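PDB 4RK6: glucose-resistance amylase regulator from Weissella paramesenteroides ATCC 33313, which probably represses or regulates transcription as a LacI-family DNA-binding factor, and binds glucose in its sugar-binding region. Local coordinates for residues 121-134 and 189-201. Numbering follows the deposited sequence.
Sequences LIDMGHKNIALVGD and PFTAAIATADMVG. With GLC (alpha-D-glucopyranose), chain C.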
loop_
_atom_site.group_PDB
_atom_site.type_symbol
_atom_site.label_atom_id
_atom_site.label_comp_id
_atom_site.label_asym_id
_atom_site.label_seq_id
_atom_site.Cartn_x
_atom_site.Cartn_y
_atom_site.Cartn_z
ATOM N N LEU A 121 5.488 4.597 27.524
ATOM C CA LEU A 121 5.622 3.216 27.963
ATOM C C LEU A 121 6.137 3.119 29.406
ATOM O O LEU A 121 5.656 2.296 30.171
ATOM C CB LEU A 121 6.535 2.423 27.032
ATOM C CG LEU A 121 5.898 2.073 25.670
ATOM C CD1 LEU A 121 6.903 1.398 24.756
ATOM C CD2 LEU A 121 4.673 1.208 25.828
ATOM N N ILE A 122 7.087 3.973 29.763
ATOM C CA ILE A 122 7.604 4.015 31.142
ATOM C C ILE A 122 6.518 4.499 32.119
ATOM O O ILE A 122 6.366 3.949 33.209
ATOM C CB ILE A 122 8.881 4.880 31.229
ATOM C CG1 ILE A 122 10.029 4.142 30.519
ATOM C CG2 ILE A 122 9.244 5.226 32.678
ATOM C CD1 ILE A 122 11.240 5.021 30.322
ATOM N N ASP A 123 5.754 5.506 31.727
ATOM C CA ASP A 123 4.585 5.959 32.515
ATOM C C ASP A 123 3.565 4.820 32.733
ATOM O O ASP A 123 2.898 4.764 33.762
ATOM C CB ASP A 123 3.888 7.141 31.835
ATOM C CG ASP A 123 4.622 8.467 32.012
ATOM O OD1 ASP A 123 5.617 8.525 32.751
ATOM O OD2 ASP A 123 4.195 9.461 31.388
HETATM N N MSE A 124 3.456 3.918 31.756
HETATM C CA MSE A 124 2.543 2.780 31.839
HETATM C C MSE A 124 3.169 1.602 32.557
HETATM O O MSE A 124 2.565 0.538 32.622
HETATM C CB MSE A 124 2.103 2.381 30.428
HETATM C CG MSE A 124 1.248 3.413 29.709
HETATM SE SE MSE A 124 -0.487 3.736 30.578
HETATM C CE MSE A 124 -1.426 2.212 29.741
ATOM N N GLY A 125 4.391 1.769 33.080
ATOM C CA GLY A 125 5.020 0.795 33.983
ATOM C C GLY A 125 6.000 -0.175 33.355
ATOM O O GLY A 125 6.453 -1.135 34.016
ATOM N N HIS A 126 6.326 0.048 32.081
ATOM C CA HIS A 126 7.285 -0.784 31.370
ATOM C C HIS A 126 8.701 -0.285 31.631
ATOM O O HIS A 126 8.930 0.918 31.741
ATOM C CB HIS A 126 6.989 -0.784 29.877
ATOM C CG HIS A 126 5.648 -1.358 29.558
ATOM N ND1 HIS A 126 5.465 -2.694 29.281
ATOM C CD2 HIS A 126 4.418 -0.795 29.540
ATOM C CE1 HIS A 126 4.176 -2.933 29.119
ATOM N NE2 HIS A 126 3.522 -1.791 29.241
ATOM N N LYS A 127 9.615 -1.243 31.761
ATOM C CA LYS A 127 11.048 -0.984 31.952
ATOM C C LYS A 127 11.908 -1.716 30.934
ATOM O O LYS A 127 12.860 -1.159 30.386
ATOM C CB LYS A 127 11.468 -1.400 33.369
ATOM C CG LYS A 127 11.295 -0.295 34.411
ATOM C CD LYS A 127 11.626 -0.729 35.837
ATOM C CE LYS A 127 13.114 -0.987 36.055
ATOM N NZ LYS A 127 13.483 -2.426 35.922
ATOM N N ASN A 128 11.574 -2.978 30.685
ATOM C CA ASN A 128 12.270 -3.758 29.682
ATOM C C ASN A 128 11.572 -3.642 28.336
ATOM O O ASN A 128 10.454 -4.125 28.187
ATOM C CB ASN A 128 12.344 -5.203 30.141
ATOM C CG ASN A 128 13.203 -5.337 31.383
ATOM O OD1 ASN A 128 14.301 -4.779 31.439
ATOM N ND2 ASN A 128 12.708 -6.032 32.369
ATOM N N ILE A 129 12.224 -2.970 27.391
ATOM C CA ILE A 129 11.571 -2.527 26.139
ATOM C C ILE A 129 12.430 -2.851 24.936
ATOM O O ILE A 129 13.640 -2.647 24.954
ATOM C CB ILE A 129 11.236 -1.018 26.163
ATOM C CG1 ILE A 129 10.388 -0.677 27.384
ATOM C CG2 ILE A 129 10.483 -0.600 24.902
ATOM C CD1 ILE A 129 10.036 0.778 27.556
ATOM N N ALA A 130 11.810 -3.389 23.893
ATOM C CA ALA A 130 12.501 -3.695 22.654
ATOM C C ALA A 130 12.157 -2.679 21.547
ATOM O O ALA A 130 11.026 -2.198 21.475
ATOM C CB ALA A 130 12.171 -5.091 22.193
ATOM N N LEU A 131 13.147 -2.371 20.710
ATOM C CA LEU A 131 12.928 -1.709 19.434
ATOM C C LEU A 131 13.008 -2.783 18.364
ATOM O O LEU A 131 14.014 -3.492 18.246
ATOM C CB LEU A 131 13.980 -0.608 19.191
ATOM C CG LEU A 131 13.804 0.197 17.897
ATOM C CD1 LEU A 131 12.609 1.123 17.999
ATOM C CD2 LEU A 131 15.045 1.029 17.604
ATOM N N VAL A 132 11.930 -2.913 17.587
ATOM C CA VAL A 132 11.814 -3.966 16.570
ATOM C C VAL A 132 11.528 -3.340 15.218
ATOM O O VAL A 132 10.639 -2.520 15.092
ATOM C CB VAL A 132 10.698 -4.996 16.896
ATOM C CG1 VAL A 132 10.645 -6.083 15.837
ATOM C CG2 VAL A 132 10.933 -5.611 18.270
ATOM N N GLY A 133 12.306 -3.714 14.212
ATOM C CA GLY A 133 12.161 -3.176 12.883
ATOM C C GLY A 133 13.515 -2.900 12.272
ATOM O O GLY A 133 14.396 -3.765 12.276
ATOM N N ASP A 134 13.678 -1.705 11.730
ATOM C CA ASP A 134 14.955 -1.308 11.147
ATOM C C ASP A 134 15.870 -0.764 12.259
ATOM O O ASP A 134 15.794 0.399 12.632
ATOM C CB ASP A 134 14.733 -0.324 9.997
ATOM C CG ASP A 134 16.011 -0.006 9.244
ATOM O OD1 ASP A 134 17.081 -0.442 9.683
ATOM O OD2 ASP A 134 15.945 0.666 8.204
ATOM N N PRO A 189 12.054 -11.316 27.184
ATOM C CA PRO A 189 12.771 -10.540 28.197
ATOM C C PRO A 189 12.323 -9.092 28.276
ATOM O O PRO A 189 12.786 -8.358 29.147
ATOM C CB PRO A 189 14.234 -10.629 27.749
ATOM C CG PRO A 189 14.182 -10.882 26.279
ATOM C CD PRO A 189 12.894 -11.603 26.010
ATOM N N PHE A 190 11.408 -8.703 27.390
ATOM C CA PHE A 190 10.804 -7.388 27.395
ATOM C C PHE A 190 9.284 -7.481 27.440
ATOM O O PHE A 190 8.684 -8.451 26.965
ATOM C CB PHE A 190 11.241 -6.587 26.163
ATOM C CG PHE A 190 11.191 -7.366 24.872
ATOM C CD1 PHE A 190 10.031 -7.403 24.107
ATOM C CD2 PHE A 190 12.310 -8.054 24.407
ATOM C CE1 PHE A 190 9.993 -8.116 22.928
ATOM C CE2 PHE A 190 12.282 -8.756 23.218
ATOM C CZ PHE A 190 11.116 -8.799 22.475
ATOM N N THR A 191 8.669 -6.455 28.000
ATOM C CA THR A 191 7.210 -6.404 28.167
ATOM C C THR A 191 6.512 -5.549 27.113
ATOM O O THR A 191 5.280 -5.600 26.992
ATOM C CB THR A 191 6.814 -5.891 29.565
ATOM O OG1 THR A 191 7.307 -4.543 29.761
ATOM C CG2 THR A 191 7.370 -6.826 30.640
ATOM N N ALA A 192 7.300 -4.743 26.404
ATOM C CA ALA A 192 6.803 -3.840 25.363
ATOM C C ALA A 192 7.781 -3.787 24.220
ATOM O O ALA A 192 8.998 -3.932 24.396
ATOM C CB ALA A 192 6.581 -2.447 25.910
ATOM N N ALA A 193 7.238 -3.598 23.027
ATOM C CA ALA A 193 8.024 -3.454 21.828
ATOM C C ALA A 193 7.589 -2.192 21.086
ATOM O O ALA A 193 6.404 -1.923 20.944
ATOM C CB ALA A 193 7.859 -4.670 20.936
ATOM N N ILE A 194 8.567 -1.408 20.666
ATOM C CA ILE A 194 8.341 -0.248 19.825
ATOM C C ILE A 194 8.646 -0.704 18.413
ATOM O O ILE A 194 9.770 -1.095 18.093
ATOM C CB ILE A 194 9.250 0.928 20.210
ATOM C CG1 ILE A 194 8.956 1.353 21.651
ATOM C CG2 ILE A 194 9.029 2.079 19.254
ATOM C CD1 ILE A 194 9.885 2.392 22.230
ATOM N N ALA A 195 7.637 -0.680 17.556
ATOM C CA ALA A 195 7.776 -1.149 16.186
ATOM C C ALA A 195 8.103 0.008 15.259
ATOM O O ALA A 195 7.380 1.007 15.262
ATOM C CB ALA A 195 6.466 -1.814 15.769
ATOM N N THR A 196 9.139 -0.115 14.421
ATOM C CA THR A 196 9.589 1.033 13.621
ATOM C C THR A 196 8.673 1.350 12.435
ATOM O O THR A 196 8.834 2.384 11.785
ATOM C CB THR A 196 11.027 0.869 13.068
ATOM O OG1 THR A 196 11.082 -0.237 12.153
ATOM C CG2 THR A 196 11.991 0.687 14.176
ATOM N N ALA A 197 7.734 0.452 12.148
ATOM C CA ALA A 197 6.688 0.715 11.156
ATOM C C ALA A 197 5.459 -0.067 11.520
ATOM O O ALA A 197 5.532 -1.045 12.270
ATOM C CB ALA A 197 7.155 0.364 9.760
ATOM N N ASP A 198 4.299 0.381 11.042
ATOM C CA ASP A 198 3.041 -0.283 11.392
ATOM C C ASP A 198 3.023 -1.808 11.114
ATOM O O ASP A 198 2.527 -2.587 11.940
ATOM C CB ASP A 198 1.855 0.350 10.665
ATOM C CG ASP A 198 1.716 1.843 10.954
ATOM O OD1 ASP A 198 2.049 2.312 12.070
ATOM O OD2 ASP A 198 1.252 2.526 10.023
HETATM N N MSE A 199 3.570 -2.219 9.970
HETATM C CA MSE A 199 3.543 -3.641 9.558
HETATM C C MSE A 199 4.370 -4.473 10.519
HETATM O O MSE A 199 4.045 -5.615 10.762
HETATM C CB MSE A 199 4.020 -3.822 8.114
HETATM C CG MSE A 199 2.873 -3.643 7.147
HETATM SE SE MSE A 199 1.704 -5.213 7.343
HETATM C CE MSE A 199 0.757 -4.775 5.674
ATOM N N VAL A 200 5.419 -3.893 11.108
ATOM C CA VAL A 200 6.198 -4.606 12.117
ATOM C C VAL A 200 5.272 -4.950 13.282
ATOM O O VAL A 200 5.296 -6.068 13.806
ATOM C CB VAL A 200 7.406 -3.780 12.598
ATOM C CG1 VAL A 200 8.139 -4.480 13.739
ATOM C CG2 VAL A 200 8.337 -3.467 11.443
ATOM N N GLY A 201 4.449 -3.989 13.697
ATOM C CA GLY A 201 3.480 -4.195 14.759
ATOM C C GLY A 201 2.461 -5.279 14.424
ATOM O O GLY A 201 2.108 -6.100 15.261
HETATM C C1 GLC C . 10.856 5.656 6.261
HETATM C C2 GLC C . 10.500 7.035 6.816
HETATM C C3 GLC C . 10.041 6.998 8.259
HETATM C C4 GLC C . 9.011 5.879 8.443
HETATM C C5 GLC C . 9.685 4.557 8.074
HETATM C C6 GLC C . 8.725 3.376 8.204
HETATM O O1 GLC C . 12.138 5.380 6.673
HETATM O O2 GLC C . 11.625 7.909 6.751
HETATM O O3 GLC C . 9.457 8.271 8.509
HETATM O O4 GLC C . 8.527 5.888 9.752
HETATM O O5 GLC C . 10.079 4.566 6.727
HETATM O O6 GLC C . 7.636 3.514 7.346
HETATM O O HOH W 1 9.107 -4.079 31.727
#
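Ala130 N donates to Ala192 O and Ala130 O accepts from Ile194 N at 2.7 Å; Val132 repeats the pattern with Ile194 O and Thr196 N, zipping strands 129-132 and 192-195 together in parallel. On one face of the pair, Ile194 sends CG1 against Leu121 CD1 (3.7 Å), its CD1 reaching Ile129 CG2 while CG2, anti to the backbone N, meets Leu131 CD1. On the other, the methyl of Ala130 sits almost exactly over the centre of the Phe190 ring, 5° off the normal, a CH-pi contact with CB 3.5 Å from the centroid; farther along, Val132 CG1 packs on Val200 CG1 of helix 198-210. At the N-terminal ends, the His126 ring takes Ala192 CB over a face and Thr191 OG1 at its edge, where ND1 and OG1 share a hydrogen bond of 2.7 Å. Water 1 joins that hydroxyl to Lys127 N. The two strands are neighbours in the parallel sheet of one lobe of the periplasmic-binding-protein fold, with strands 163-166 and 220-223 flanking the pair. At their C-terminal ends the chain turns toward the sugar: Thr196 OG1, held between its backbone N and carbonyl carbon (chi1 64°), accepts from Asp134 N at 3.0 Å and also bonds His170 ND1, while Ala197 CB lies 3.7 Å from glucose C6. Gly133 CA passes 3.2 Å from Thr196 OG1, where a CB would run into that hydroxyl. Behind the first shell, Leu281 O takes a hydrogen bond from His126 NE2, Tyr183 meets Phe190 edge-to-face, and Phe149 of helix 144-155 packs on Ile129, Leu131 and Ile194.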